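Local atomic coordinates of Adenylate/guanylate cyclase/hydrolase, alpha/beta fold family (Ruegeria pomeroyi, PDB entry 3MR7), a protein that probably makes cyclic AMP from ATP as an adenylate cyclase, of which this chain is the catalytic domain. Residues I126-A131 and V167-P172; Y96-N101 and G130-S135; A16-L21 and R90-Q95. All coordinates share one frame; numbering follows the deposited sequence.

Overall arrangement
All three contacts belong to one nucleotidyl cyclase catalytic domain built round a mixed beta sheet. Interactions 1 and 2 are close neighbours, their centres about 6 Å apart; they share Gly130 and Ala131, and strand 132-135 lies between strand 96-107 on one flank and strand 161-170 on the other. Interaction 3 sits about 16 and 17 Å from their centres, at the start of strand 96-107, where the loop after strand 4-15 meets it. It comes first along the chain, and Pro129 packs against its Ala16 and Gln95. Together they tie sheet strands to their connecting loops, from the buried centre to the surface; interactions 1 and 3 both touch the second subunit.

Interaction 1 (I126-A131 and V167-P172); sequences ISEPGA and VWQWVP
Ile126, the last residue of helix 115-126, sets its CD1 against CG1 of Val167 at 4.2 Å, an apolar contact that suits two branched residues buried between helix end and strand 161-170. Its carbonyl oxygen is held by Arg122 of the second subunit, so the helix terminus also serves the dimer. Ser127 then leaves the helix. Ser127 OG, anti to the backbone N (chi1 171°), turns to the carbonyl O of Glu128 at 3.1 Å. That oxygen is gripped twice, because Ala131 N reaches Glu128 O from the opposite face at 3.0 Å and closes a type II turn. Glu128 runs out extended beyond CG and crosses Gln169 at about a right angle, Glu128 CG lying 4.0 Å from CD of Gln169, with carboxylate and amide planes 48° apart. Farther out, Glu128 OE2 rests 3.4 Å from CG1 of Val171. With an alanine here, the amide end of Gln169 and CG1 of Val171 would probably lose their cover, and Lys159 of the second subunit its distant, weak ionic partner. Pro129 supplies the fixed phi wanted at the second turn position, and Gly130 the positive phi (83°) of the third. Gly130 O lies 3.4 Å from CD of Pro172 and obliquely to the Trp170 ring. Ala131 ends the segment with a small methyl, its CB 4.0 Å from CG1 of Val171. The contact thus mixes apolar packing at Val167 and Val171 with the polar chains of Glu128 and Gln169: Ser127 OG and Ala131 N, from the same segment, satisfy Glu128 O, while the carboxylate of Glu128 lies beside a methyl and an amide, so its charge probably depends on solvent and the remote lysine.

Interaction 2 (Y96-N101 and G130-S135); sequences YRIGIN and GAICVS
Strands 96-101 and 132-135 run parallel, with axes 4.7 Å apart and 15° between their directions, and pair Gly99 with Cys133 and Ile100 with Val134, while the CA atoms of Ile98 and Ile132 lie opposite each other. They are the two strands of a beta-alpha-beta crossover whose helix is 115-126, set in the middle of the cyclase sheet. Cys133 N donates to Ile98 O at 2.8 Å, Ile100 N to Cys133 O, and Ser135 N to Ile100 O, the zigzag expected of parallel strands. Before the strand proper, Gly130 N bonds to Tyr96 O, an oxygen that also receives the Gln78 side chain. Ile98, Ile100, Ile132 and Val134 share one face of the sheet, where helix 67-84 packs on Ile98 and Ile132. CG2 of Ile132 is the hub: it lies 4.2 Å from CG2 of Ile98 and 4.1 Å from CD1 of Ile100. The Ile100 chain reaches there because CG1 stands beside its backbone N and the chain then runs straight on to CD1. Beta-branched residues suit such a buried, extended backbone. The other face carries Cys133, whose compact side chain packs on Val167 and Gln169, and Gly99, which brings no side chain at all. Arg97, on this face too, makes its salt bridge with Glu124 of helix 115-126. At the strand ends Asn101 and Ser135, both buried, are joined by one side-chain bond. Ser135 is the N-cap of helix 136-142, its OG weakly bonded to Val138 N, while Asn101 ND2 is held by Ala116 O. Ser135 OG donates to Asn101 OD1 at 2.7 Å, with the C=O...OG angle 141° and the hydroxyl oxygen tilted 17° from the amide plane.

Interaction 3 (A16-L21 and R90-Q95); sequences AGYSRL and RKERIQ
Tyr18 reaches across with its phenol hydroxyl to hydrogen-bond the backbone carbonyl of Glu92, from a residue whose phi is positive (57°), an uncommon conformation where there is a side chain. Glu92 O lies in the plane of the ring, at its edge, 3.5 Å from Tyr18 CE2, and Arg93 O stands near the same edge at 3.8 Å from Tyr18 CE2. With CG beside its backbone N (chi1 -75°), the ring reaches the 3-10 segment 90-92; a long, rigid phenol suits the span, since the CA atoms of Tyr18 and Glu92 are 8.1 Å apart. CB of Glu92 comes to 3.5 Å from Tyr18 OH, while Val29 of helix 27-47 also touches Tyr18. In the fold, both segments are connections between regular elements, the second starting with that 3-10 segment: residues 16-21 follow strand 4-15, and residues 90-95 lead into strand 96-107, its antiparallel neighbour in the cyclase sheet. Ala16 N donates to Gln95 O at 2.7 Å with an N-H...O angle of 166°, carrying the pairing of these strands one step beyond the bond between Asp14 and Arg97. Ala16 is small enough to sit close to that carbonyl, and Pro129 packs on both Ala16 and Gln95. Farther along, this loop belongs to the dimer: Arg20 forms a salt bridge with Glu26 of the second subunit, and Ser19 OG hydrogen-bonds to Asp14 of that subunit.

Interaction 1 (I126-A131 and V167-P172)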
ATOM      1  N   ILE A 126       1.700   1.370  -4.680  1.00 49.91           N
ATOM      2  CA  ILE A 126       2.014   2.755  -4.365  1.00 45.31           C
ATOM      3  C   ILE A 126       0.985   3.717  -4.945  1.00 38.54           C
ATOM      4  O   ILE A 126       0.970   4.874  -4.574  1.00 40.59           O
ATOM      5  CB  ILE A 126       3.364   3.159  -4.914  1.00 43.63           C
ATOM      6  CG1 ILE A 126       3.226   3.280  -6.440  1.00 42.51           C
ATOM      7  CG2 ILE A 126       4.480   2.192  -4.384  1.00 28.18           C
ATOM      8  CD1 ILE A 126       4.481   3.432  -7.170  1.00 45.92           C
ATOM      9  N   SER A 127       0.127   3.244  -5.843  1.00 40.65           N
ATOM     10  CA  SER A 127      -0.897   4.098  -6.435  1.00 45.46           C
ATOM     11  C   SER A 127      -1.782   4.712  -5.370  1.00 43.17           C
ATOM     12  O   SER A 127      -2.069   4.081  -4.371  1.00 48.31           O
ATOM     13  CB  SER A 127      -1.784   3.287  -7.370  1.00 52.44           C
ATOM     14  OG  SER A 127      -2.892   4.058  -7.779  1.00 54.95           O
ATOM     15  N   GLU A 128      -2.252   5.932  -5.562  1.00 38.90           N
ATOM     16  CA  GLU A 128      -3.163   6.390  -4.551  1.00 48.58           C
ATOM     17  C   GLU A 128      -4.560   5.846  -4.746  1.00 51.54           C
ATOM     18  O   GLU A 128      -4.928   5.426  -5.829  1.00 54.44           O
ATOM     19  CB  GLU A 128      -3.070   7.879  -4.231  1.00 55.35           C
ATOM     20  CG  GLU A 128      -3.600   8.872  -5.191  1.00 77.94           C
ATOM     21  CD  GLU A 128      -3.143  10.276  -4.775  1.00 96.86           C
ATOM     22  OE1 GLU A 128      -2.103  10.374  -4.076  1.00103.20           O
ATOM     23  OE2 GLU A 128      -3.813  11.273  -5.128  1.00100.22           O
ATOM     24  N   PRO A 129      -5.311   5.770  -3.657  1.00 54.43           N
ATOM     25  CA  PRO A 129      -6.603   5.101  -3.725  1.00 52.75           C
ATOM     26  C   PRO A 129      -7.491   5.811  -4.710  1.00 52.65           C
ATOM     27  O   PRO A 129      -7.544   7.040  -4.709  1.00 48.73           O
ATOM     28  CB  PRO A 129      -7.142   5.255  -2.315  1.00 48.65           C
ATOM     29  CG  PRO A 129      -5.896   5.375  -1.454  1.00 47.73           C
ATOM     30  CD  PRO A 129      -4.976   6.202  -2.288  1.00 46.54           C
ATOM     31  N   GLY A 130      -8.154   5.024  -5.552  1.00 51.59           N
ATOM     32  CA  GLY A 130      -9.035   5.544  -6.572  1.00 51.26           C
ATOM     33  C   GLY A 130      -8.346   5.993  -7.841  1.00 40.86           C
ATOM     34  O   GLY A 130      -9.013   6.409  -8.755  1.00 46.33           O
ATOM     35  N   ALA A 131      -7.023   5.888  -7.884  1.00 32.97           N
ATOM     36  CA  ALA A 131      -6.230   6.393  -8.971  1.00 38.61           C
ATOM     37  C   ALA A 131      -5.684   5.240  -9.776  1.00 39.88           C
ATOM     38  O   ALA A 131      -6.022   4.113  -9.521  1.00 42.33           O
ATOM     39  CB  ALA A 131      -5.080   7.244  -8.420  1.00 40.21           C
ATOM     40  N   VAL A 167       7.220   6.599 -12.755  1.00 50.27           N
ATOM     41  CA  VAL A 167       5.820   6.292 -12.569  1.00 51.64           C
ATOM     42  C   VAL A 167       4.929   7.511 -12.806  1.00 53.01           C
ATOM     43  O   VAL A 167       5.169   8.603 -12.275  1.00 45.36           O
ATOM     44  CB  VAL A 167       5.616   5.719 -11.141  1.00 41.19           C
ATOM     45  CG1 VAL A 167       4.157   5.594 -10.783  1.00 34.18           C
ATOM     46  CG2 VAL A 167       6.337   4.369 -11.021  1.00 37.55           C
ATOM     47  N   TRP A 168       3.903   7.313 -13.621  1.00 47.94           N
ATOM     48  CA  TRP A 168       2.951   8.367 -13.930  1.00 42.41           C
ATOM     49  C   TRP A 168       1.638   8.001 -13.287  1.00 47.95           C
ATOM     50  O   TRP A 168       1.259   6.822 -13.233  1.00 50.39           O
ATOM     51  CB  TRP A 168       2.757   8.456 -15.432  1.00 41.23           C
ATOM     52  CG  TRP A 168       3.994   8.851 -16.135  1.00 46.35           C
ATOM     53  CD1 TRP A 168       5.064   8.058 -16.429  1.00 48.60           C
ATOM     54  CD2 TRP A 168       4.302  10.146 -16.636  1.00 48.90           C
ATOM     55  NE1 TRP A 168       6.021   8.779 -17.080  1.00 49.48           N
ATOM     56  CE2 TRP A 168       5.583  10.067 -17.220  1.00 52.69           C
ATOM     57  CE3 TRP A 168       3.611  11.369 -16.661  1.00 46.27           C
ATOM     58  CZ2 TRP A 168       6.201  11.174 -17.815  1.00 54.25           C
ATOM     59  CZ3 TRP A 168       4.217  12.458 -17.251  1.00 45.35           C
ATOM     60  CH2 TRP A 168       5.505  12.362 -17.816  1.00 40.48           C
ATOM     61  N   GLN A 169       0.933   9.015 -12.813  1.00 45.15           N
ATOM     62  CA  GLN A 169      -0.309   8.795 -12.096  1.00 39.94           C
ATOM     63  C   GLN A 169      -1.451   9.674 -12.551  1.00 43.93           C
ATOM     64  O   GLN A 169      -1.290  10.849 -12.861  1.00 53.00           O
ATOM     65  CB  GLN A 169      -0.106   9.004 -10.595  1.00 40.55           C
ATOM     66  CG  GLN A 169      -1.331   8.678  -9.757  1.00 41.17           C
ATOM     67  CD  GLN A 169      -1.075   8.875  -8.292  1.00 46.91           C
ATOM     68  OE1 GLN A 169      -0.922  10.007  -7.835  1.00 57.90           O
ATOM     69  NE2 GLN A 169      -1.010   7.778  -7.539  1.00 34.32           N
ATOM     70  N   TRP A 170      -2.629   9.088 -12.549  1.00 48.12           N
ATOM     71  CA  TRP A 170      -3.833   9.817 -12.816  1.00 48.18           C
ATOM     72  C   TRP A 170      -4.741   9.672 -11.619  1.00 52.59           C
ATOM     73  O   TRP A 170      -4.904   8.580 -11.071  1.00 50.75           O
ATOM     74  CB  TRP A 170      -4.501   9.226 -14.036  1.00 49.46           C
ATOM     75  CG  TRP A 170      -5.883   9.704 -14.229  1.00 60.19           C
ATOM     76  CD1 TRP A 170      -6.293  10.792 -14.948  1.00 63.44           C
ATOM     77  CD2 TRP A 170      -7.058   9.103 -13.708  1.00 61.71           C
ATOM     78  NE1 TRP A 170      -7.656  10.906 -14.898  1.00 58.52           N
ATOM     79  CE2 TRP A 170      -8.151   9.878 -14.145  1.00 58.04           C
ATOM     80  CE3 TRP A 170      -7.297   7.971 -12.927  1.00 54.65           C
ATOM     81  CZ2 TRP A 170      -9.447   9.565 -13.820  1.00 47.68           C
ATOM     82  CZ3 TRP A 170      -8.562   7.672 -12.603  1.00 44.33           C
ATOM     83  CH2 TRP A 170      -9.633   8.462 -13.045  1.00 48.74           C
ATOM     84  N   VAL A 171      -5.311  10.781 -11.188  1.00 51.16           N
ATOM     85  CA  VAL A 171      -6.327  10.740 -10.160  1.00 45.89           C
ATOM     86  C   VAL A 171      -7.569  11.329 -10.738  1.00 45.64           C
ATOM     87  O   VAL A 171      -7.515  12.151 -11.633  1.00 50.01           O
ATOM     88  CB  VAL A 171      -5.956  11.546  -8.903  1.00 48.71           C
ATOM     89  CG1 VAL A 171      -4.560  11.200  -8.450  1.00 45.42           C
ATOM     90  CG2 VAL A 171      -6.090  13.032  -9.165  1.00 55.57           C
ATOM     91  N   PRO A 172      -8.710  10.889 -10.235  1.00 56.36           N
ATOM     92  CA  PRO A 172      -9.971  11.439 -10.725  1.00 58.46           C
ATOM     93  C   PRO A 172     -10.069  12.915 -10.417  1.00 66.86           C
ATOM     94  O   PRO A 172      -9.351  13.419  -9.536  1.00 74.97           O
ATOM     95  CB  PRO A 172     -11.027  10.654  -9.958  1.00 43.69           C
ATOM     96  CG  PRO A 172     -10.269   9.866  -8.933  1.00 54.11           C
ATOM     97  CD  PRO A 172      -8.891   9.707  -9.385  1.00 47.39           C
TER

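Interaction 2 (Y96-N101 and G130-S135)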
ATOM      1  N   TYR A  96     -10.542   1.296  -5.177  1.00 38.86           N
ATOM      2  CA  TYR A  96      -9.475   0.430  -5.637  1.00 40.27           C
ATOM      3  C   TYR A  96      -8.163   1.203  -5.911  1.00 45.47           C
ATOM      4  O   TYR A  96      -8.181   2.424  -6.059  1.00 47.39           O
ATOM      5  CB  TYR A  96      -9.957  -0.334  -6.849  1.00 33.68           C
ATOM      6  CG  TYR A  96     -11.093  -1.279  -6.525  1.00 41.72           C
ATOM      7  CD1 TYR A  96     -10.865  -2.460  -5.834  1.00 53.12           C
ATOM      8  CD2 TYR A  96     -12.388  -0.992  -6.913  1.00 41.69           C
ATOM      9  CE1 TYR A  96     -11.901  -3.324  -5.544  1.00 52.19           C
ATOM     10  CE2 TYR A  96     -13.415  -1.826  -6.632  1.00 43.70           C
ATOM     11  CZ  TYR A  96     -13.186  -2.997  -5.952  1.00 51.47           C
ATOM     12  OH  TYR A  96     -14.257  -3.833  -5.672  1.00 54.17           O
ATOM     13  N   ARG A  97      -7.030   0.499  -5.910  1.00 46.94           N
ATOM     14  CA  ARG A  97      -5.753   1.039  -6.419  1.00 47.95           C
ATOM     15  C   ARG A  97      -5.436   0.256  -7.683  1.00 54.25           C
ATOM     16  O   ARG A  97      -5.761  -0.926  -7.765  1.00 56.90           O
ATOM     17  CB  ARG A  97      -4.615   0.854  -5.400  1.00 38.95           C
ATOM     18  CG  ARG A  97      -4.666   1.790  -4.198  1.00 40.89           C
ATOM     19  CD  ARG A  97      -3.386   1.698  -3.458  1.00 46.09           C
ATOM     20  NE  ARG A  97      -3.136   0.303  -3.178  1.00 56.67           N
ATOM     21  CZ  ARG A  97      -3.430  -0.270  -2.024  1.00 56.58           C
ATOM     22  NH1 ARG A  97      -3.936   0.466  -1.050  1.00 52.58           N
ATOM     23  NH2 ARG A  97      -3.222  -1.570  -1.842  1.00 46.15           N
ATOM     24  N   ILE A  98      -4.829   0.883  -8.683  1.00 46.23           N
ATOM     25  CA  ILE A  98      -4.513   0.134  -9.899  1.00 43.53           C
ATOM     26  C   ILE A  98      -3.177   0.502 -10.458  1.00 45.42           C
ATOM     27  O   ILE A  98      -2.840   1.666 -10.527  1.00 52.04           O
ATOM     28  CB  ILE A  98      -5.565   0.321 -10.990  1.00 48.62           C
ATOM     29  CG1 ILE A  98      -6.918  -0.213 -10.511  1.00 44.08           C
ATOM     30  CG2 ILE A  98      -5.129  -0.386 -12.266  1.00 51.62           C
ATOM     31  CD1 ILE A  98      -8.088   0.217 -11.347  1.00 37.65           C
ATOM     32  N   GLY A  99      -2.409  -0.519 -10.814  1.00 46.71           N
ATOM     33  CA  GLY A  99      -1.141  -0.362 -11.507  1.00 47.16           C
ATOM     34  C   GLY A  99      -1.158  -1.078 -12.852  1.00 49.80           C
ATOM     35  O   GLY A  99      -1.814  -2.091 -13.050  1.00 51.81           O
ATOM     36  N   ILE A 100      -0.441  -0.533 -13.808  1.00 54.57           N
ATOM     37  CA  ILE A 100      -0.405  -1.115 -15.137  1.00 53.13           C
ATOM     38  C   ILE A 100       1.014  -0.999 -15.627  1.00 42.35           C
ATOM     39  O   ILE A 100       1.619   0.027 -15.442  1.00 43.08           O
ATOM     40  CB  ILE A 100      -1.302  -0.341 -16.089  1.00 56.98           C
ATOM     41  CG1 ILE A 100      -2.736  -0.399 -15.591  1.00 48.13           C
ATOM     42  CG2 ILE A 100      -1.203  -0.927 -17.479  1.00 64.67           C
ATOM     43  CD1 ILE A 100      -3.683   0.331 -16.446  1.00 47.81           C
ATOM     44  N   ASN A 101       1.557  -2.047 -16.231  1.00 42.62           N
ATOM     45  CA  ASN A 101       2.917  -1.989 -16.754  1.00 40.66           C
ATOM     46  C   ASN A 101       3.007  -2.777 -18.054  1.00 50.05           C
ATOM     47  O   ASN A 101       2.037  -3.390 -18.466  1.00 51.78           O
ATOM     48  CB  ASN A 101       3.901  -2.522 -15.718  1.00 38.13           C
ATOM     49  CG  ASN A 101       5.336  -2.470 -16.198  1.00 48.36           C
ATOM     50  OD1 ASN A 101       5.734  -1.535 -16.889  1.00 51.09           O
ATOM     51  ND2 ASN A 101       6.121  -3.478 -15.840  1.00 49.94           N
ATOM     52  N   GLY A 130      -8.154   5.024  -5.552  1.00 51.59           N
ATOM     53  CA  GLY A 130      -9.035   5.544  -6.572  1.00 51.26           C
ATOM     54  C   GLY A 130      -8.346   5.993  -7.841  1.00 40.86           C
ATOM     55  O   GLY A 130      -9.013   6.409  -8.755  1.00 46.33           O
ATOM     56  N   ALA A 131      -7.023   5.888  -7.884  1.00 32.97           N
ATOM     57  CA  ALA A 131      -6.230   6.393  -8.971  1.00 38.61           C
ATOM     58  C   ALA A 131      -5.684   5.240  -9.776  1.00 39.88           C
ATOM     59  O   ALA A 131      -6.022   4.113  -9.521  1.00 42.33           O
ATOM     60  CB  ALA A 131      -5.080   7.244  -8.420  1.00 40.21           C
ATOM     61  N   ILE A 132      -4.837   5.543 -10.746  1.00 35.91           N
ATOM     62  CA  ILE A 132      -4.201   4.551 -11.576  1.00 36.70           C
ATOM     63  C   ILE A 132      -2.743   4.961 -11.762  1.00 49.73           C
ATOM     64  O   ILE A 132      -2.479   6.076 -12.177  1.00 51.82           O
ATOM     65  CB  ILE A 132      -4.785   4.553 -12.975  1.00 38.83           C
ATOM     66  CG1 ILE A 132      -6.291   4.398 -12.953  1.00 43.52           C
ATOM     67  CG2 ILE A 132      -4.164   3.453 -13.782  1.00 36.55           C
ATOM     68  CD1 ILE A 132      -6.886   4.365 -14.340  1.00 46.98           C
ATOM     69  N   CYS A 133      -1.794   4.075 -11.461  1.00 52.91           N
ATOM     70  CA  CYS A 133      -0.377   4.350 -11.717  1.00 46.90           C
ATOM     71  C   CYS A 133       0.120   3.486 -12.858  1.00 44.39           C
ATOM     72  O   CYS A 133      -0.122   2.287 -12.872  1.00 46.40           O
ATOM     73  CB  CYS A 133       0.466   4.093 -10.475  1.00 38.39           C
ATOM     74  SG  CYS A 133       0.432   5.432  -9.303  1.00 50.59           S
ATOM     75  N   VAL A 134       0.793   4.091 -13.821  1.00 37.56           N
ATOM     76  CA  VAL A 134       1.305   3.337 -14.968  1.00 36.90           C
ATOM     77  C   VAL A 134       2.791   3.577 -15.110  1.00 37.68           C
ATOM     78  O   VAL A 134       3.300   4.647 -14.770  1.00 42.93           O
ATOM     79  CB  VAL A 134       0.609   3.751 -16.254  1.00 40.51           C
ATOM     80  CG1 VAL A 134      -0.864   4.005 -15.951  1.00 37.90           C
ATOM     81  CG2 VAL A 134       1.265   5.019 -16.840  1.00 35.71           C
ATOM     82  N   SER A 135       3.515   2.585 -15.581  1.00 39.32           N
ATOM     83  CA  SER A 135       4.934   2.799 -15.742  1.00 45.64           C
ATOM     84  C   SER A 135       5.100   3.778 -16.900  1.00 50.50           C
ATOM     85  O   SER A 135       4.145   4.049 -17.645  1.00 42.57           O
ATOM     86  CB  SER A 135       5.639   1.496 -16.062  1.00 37.86           C
ATOM     87  OG  SER A 135       5.264   1.066 -17.363  1.00 45.65           O
TER

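Interaction 3 (A16-L21 and R90-Q95)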
ATOM      1  N   ALA A  16      -8.348  -0.495  -1.425  1.00 38.78           N
ATOM      2  CA  ALA A  16      -7.720   0.353  -0.424  1.00 42.24           C
ATOM      3  C   ALA A  16      -8.522   0.256   0.850  1.00 53.45           C
ATOM      4  O   ALA A  16      -9.691  -0.142   0.819  1.00 68.28           O
ATOM      5  CB  ALA A  16      -7.713   1.777  -0.892  1.00 33.26           C
ATOM      6  N   GLY A  17      -7.910   0.622   1.963  1.00 38.74           N
ATOM      7  CA  GLY A  17      -8.684   1.044   3.117  1.00 41.56           C
ATOM      8  C   GLY A  17      -9.169  -0.074   4.007  1.00 53.42           C
ATOM      9  O   GLY A  17      -8.828  -1.236   3.816  1.00 57.13           O
ATOM     10  N   TYR A  18      -9.970   0.300   4.993  1.00 56.84           N
ATOM     11  CA  TYR A  18     -10.616  -0.653   5.888  1.00 52.57           C
ATOM     12  C   TYR A  18      -9.660  -1.568   6.625  1.00 51.18           C
ATOM     13  O   TYR A  18      -9.838  -2.767   6.624  1.00 53.08           O
ATOM     14  CB  TYR A  18     -11.709  -1.432   5.154  1.00 45.49           C
ATOM     15  CG  TYR A  18     -12.926  -0.566   4.948  1.00 53.02           C
ATOM     16  CD1 TYR A  18     -13.809  -0.344   5.995  1.00 55.38           C
ATOM     17  CD2 TYR A  18     -13.160   0.093   3.741  1.00 51.38           C
ATOM     18  CE1 TYR A  18     -14.912   0.480   5.850  1.00 59.45           C
ATOM     19  CE2 TYR A  18     -14.269   0.940   3.590  1.00 50.62           C
ATOM     20  CZ  TYR A  18     -15.140   1.117   4.656  1.00 61.22           C
ATOM     21  OH  TYR A  18     -16.255   1.918   4.564  1.00 71.16           O
ATOM     22  N   SER A  19      -8.669  -0.984   7.286  1.00 41.42           N
ATOM     23  CA  SER A  19      -7.721  -1.751   8.081  1.00 43.83           C
ATOM     24  C   SER A  19      -8.339  -2.807   9.026  1.00 44.88           C
ATOM     25  O   SER A  19      -9.181  -2.493   9.888  1.00 42.19           O
ATOM     26  CB  SER A  19      -6.796  -0.792   8.870  1.00 44.98           C
ATOM     27  OG  SER A  19      -5.927  -1.490   9.767  1.00 46.93           O
ATOM     28  N   ARG A  20      -7.878  -4.051   8.863  1.00 49.60           N
ATOM     29  CA  ARG A  20      -8.132  -5.179   9.784  1.00 55.15           C
ATOM     30  C   ARG A  20      -7.861  -4.853  11.283  1.00 65.52           C
ATOM     31  O   ARG A  20      -8.172  -5.640  12.175  1.00 67.82           O
ATOM     32  CB  ARG A  20      -7.234  -6.365   9.377  1.00 61.29           C
ATOM     33  CG  ARG A  20      -7.847  -7.473   8.497  1.00 63.42           C
ATOM     34  CD  ARG A  20      -8.405  -7.005   7.184  1.00 61.12           C
ATOM     35  NE  ARG A  20      -7.507  -7.237   6.065  1.00 74.04           N
ATOM     36  CZ  ARG A  20      -7.669  -8.192   5.161  1.00 80.54           C
ATOM     37  NH1 ARG A  20      -8.689  -9.034   5.243  1.00 77.28           N
ATOM     38  NH2 ARG A  20      -6.800  -8.304   4.171  1.00 74.55           N
ATOM     39  N   LEU A  21      -7.254  -3.703  11.553  1.00 61.83           N
ATOM     40  CA  LEU A  21      -6.884  -3.361  12.902  1.00 49.79           C
ATOM     41  C   LEU A  21      -8.021  -2.635  13.537  1.00 51.37           C
ATOM     42  O   LEU A  21      -7.988  -2.403  14.729  1.00 51.99           O
ATOM     43  CB  LEU A  21      -5.653  -2.469  12.911  1.00 66.47           C
ATOM     44  CG  LEU A  21      -4.285  -3.152  12.950  1.00 72.10           C
ATOM     45  CD1 LEU A  21      -4.103  -4.061  11.758  1.00 67.50           C
ATOM     46  CD2 LEU A  21      -3.192  -2.107  12.977  1.00 72.44           C
ATOM     47  N   ARG A  90     -16.736  10.170   2.626  1.00 77.75           N
ATOM     48  CA  ARG A  90     -15.365   9.913   2.169  1.00 79.32           C
ATOM     49  C   ARG A  90     -14.634   8.764   2.875  1.00 83.06           C
ATOM     50  O   ARG A  90     -14.193   7.829   2.233  1.00 86.70           O
ATOM     51  CB  ARG A  90     -14.515  11.183   2.247  1.00 76.13           C
ATOM     52  CG  ARG A  90     -14.224  11.807   0.904  1.00 83.86           C
ATOM     53  CD  ARG A  90     -13.144  12.888   0.993  1.00 98.58           C
ATOM     54  NE  ARG A  90     -11.906  12.382   1.593  1.00109.76           N
ATOM     55  CZ  ARG A  90     -11.442  12.734   2.792  1.00113.34           C
ATOM     56  NH1 ARG A  90     -12.101  13.620   3.533  1.00113.50           N
ATOM     57  NH2 ARG A  90     -10.311  12.209   3.247  1.00113.24           N
ATOM     58  N   LYS A  91     -14.485   8.840   4.191  1.00 88.10           N
ATOM     59  CA  LYS A  91     -13.712   7.838   4.922  1.00 89.11           C
ATOM     60  C   LYS A  91     -14.332   6.437   4.894  1.00 88.95           C
ATOM     61  O   LYS A  91     -13.742   5.485   5.409  1.00 97.82           O
ATOM     62  CB  LYS A  91     -13.523   8.267   6.380  1.00 96.66           C
ATOM     63  CG  LYS A  91     -12.833   9.604   6.596  1.00 97.66           C
ATOM     64  CD  LYS A  91     -12.783   9.934   8.086  1.00101.77           C
ATOM     65  CE  LYS A  91     -14.071   9.492   8.784  1.00108.49           C
ATOM     66  NZ  LYS A  91     -14.178   9.995  10.186  1.00113.78           N
ATOM     67  N   GLU A  92     -15.522   6.308   4.316  1.00 79.47           N
ATOM     68  CA  GLU A  92     -16.183   5.010   4.251  1.00 75.37           C
ATOM     69  C   GLU A  92     -16.256   4.432   2.838  1.00 66.59           C
ATOM     70  O   GLU A  92     -16.645   3.288   2.650  1.00 64.01           O
ATOM     71  CB  GLU A  92     -17.587   5.102   4.822  1.00 78.99           C
ATOM     72  CG  GLU A  92     -17.637   5.391   6.297  1.00 87.82           C
ATOM     73  CD  GLU A  92     -19.056   5.335   6.846  1.00 95.06           C
ATOM     74  OE1 GLU A  92     -19.390   6.200   7.684  1.00 96.29           O
ATOM     75  OE2 GLU A  92     -19.836   4.434   6.437  1.00 93.35           O
ATOM     76  N   ARG A  93     -15.896   5.226   1.845  1.00 56.39           N
ATOM     77  CA  ARG A  93     -15.997   4.771   0.468  1.00 64.67           C
ATOM     78  C   ARG A  93     -15.053   3.597   0.155  1.00 66.45           C
ATOM     79  O   ARG A  93     -13.978   3.452   0.747  1.00 70.27           O
ATOM     80  CB  ARG A  93     -15.737   5.932  -0.485  1.00 59.07           C
ATOM     81  CG  ARG A  93     -16.839   6.973  -0.487  1.00 59.51           C
ATOM     82  CD  ARG A  93     -16.474   8.124  -1.392  1.00 60.96           C
ATOM     83  NE  ARG A  93     -17.360   9.260  -1.182  1.00 65.78           N
ATOM     84  CZ  ARG A  93     -17.035  10.511  -1.475  1.00 69.98           C
ATOM     85  NH1 ARG A  93     -15.839  10.786  -1.977  1.00 68.18           N
ATOM     86  NH2 ARG A  93     -17.899  11.484  -1.259  1.00 75.62           N
ATOM     87  N   ILE A  94     -15.473   2.746  -0.767  1.00 57.19           N
ATOM     88  CA  ILE A  94     -14.615   1.676  -1.240  1.00 57.16           C
ATOM     89  C   ILE A  94     -13.809   2.273  -2.369  1.00 52.91           C
ATOM     90  O   ILE A  94     -14.363   2.913  -3.243  1.00 62.91           O
ATOM     91  CB  ILE A  94     -15.445   0.487  -1.787  1.00 52.40           C
ATOM     92  CG1 ILE A  94     -16.244  -0.160  -0.661  1.00 57.83           C
ATOM     93  CG2 ILE A  94     -14.558  -0.532  -2.495  1.00 40.40           C
ATOM     94  CD1 ILE A  94     -16.746  -1.567  -0.965  1.00 64.10           C
ATOM     95  N   GLN A  95     -12.502   2.106  -2.352  1.00 47.78           N
ATOM     96  CA  GLN A  95     -11.730   2.525  -3.508  1.00 48.57           C
ATOM     97  C   GLN A  95     -10.706   1.498  -3.882  1.00 45.97           C
ATOM     98  O   GLN A  95     -10.049   0.920  -3.012  1.00 42.64           O
ATOM     99  CB  GLN A  95     -10.998   3.821  -3.243  1.00 42.20           C
ATOM    100  CG  GLN A  95     -11.864   4.998  -2.978  1.00 43.79           C
ATOM    101  CD  GLN A  95     -11.028   6.203  -2.540  1.00 50.24           C
ATOM    102  OE1 GLN A  95     -10.404   6.195  -1.470  1.00 54.90           O
ATOM    103  NE2 GLN A  95     -10.986   7.223  -3.376  1.00 42.72           N
TER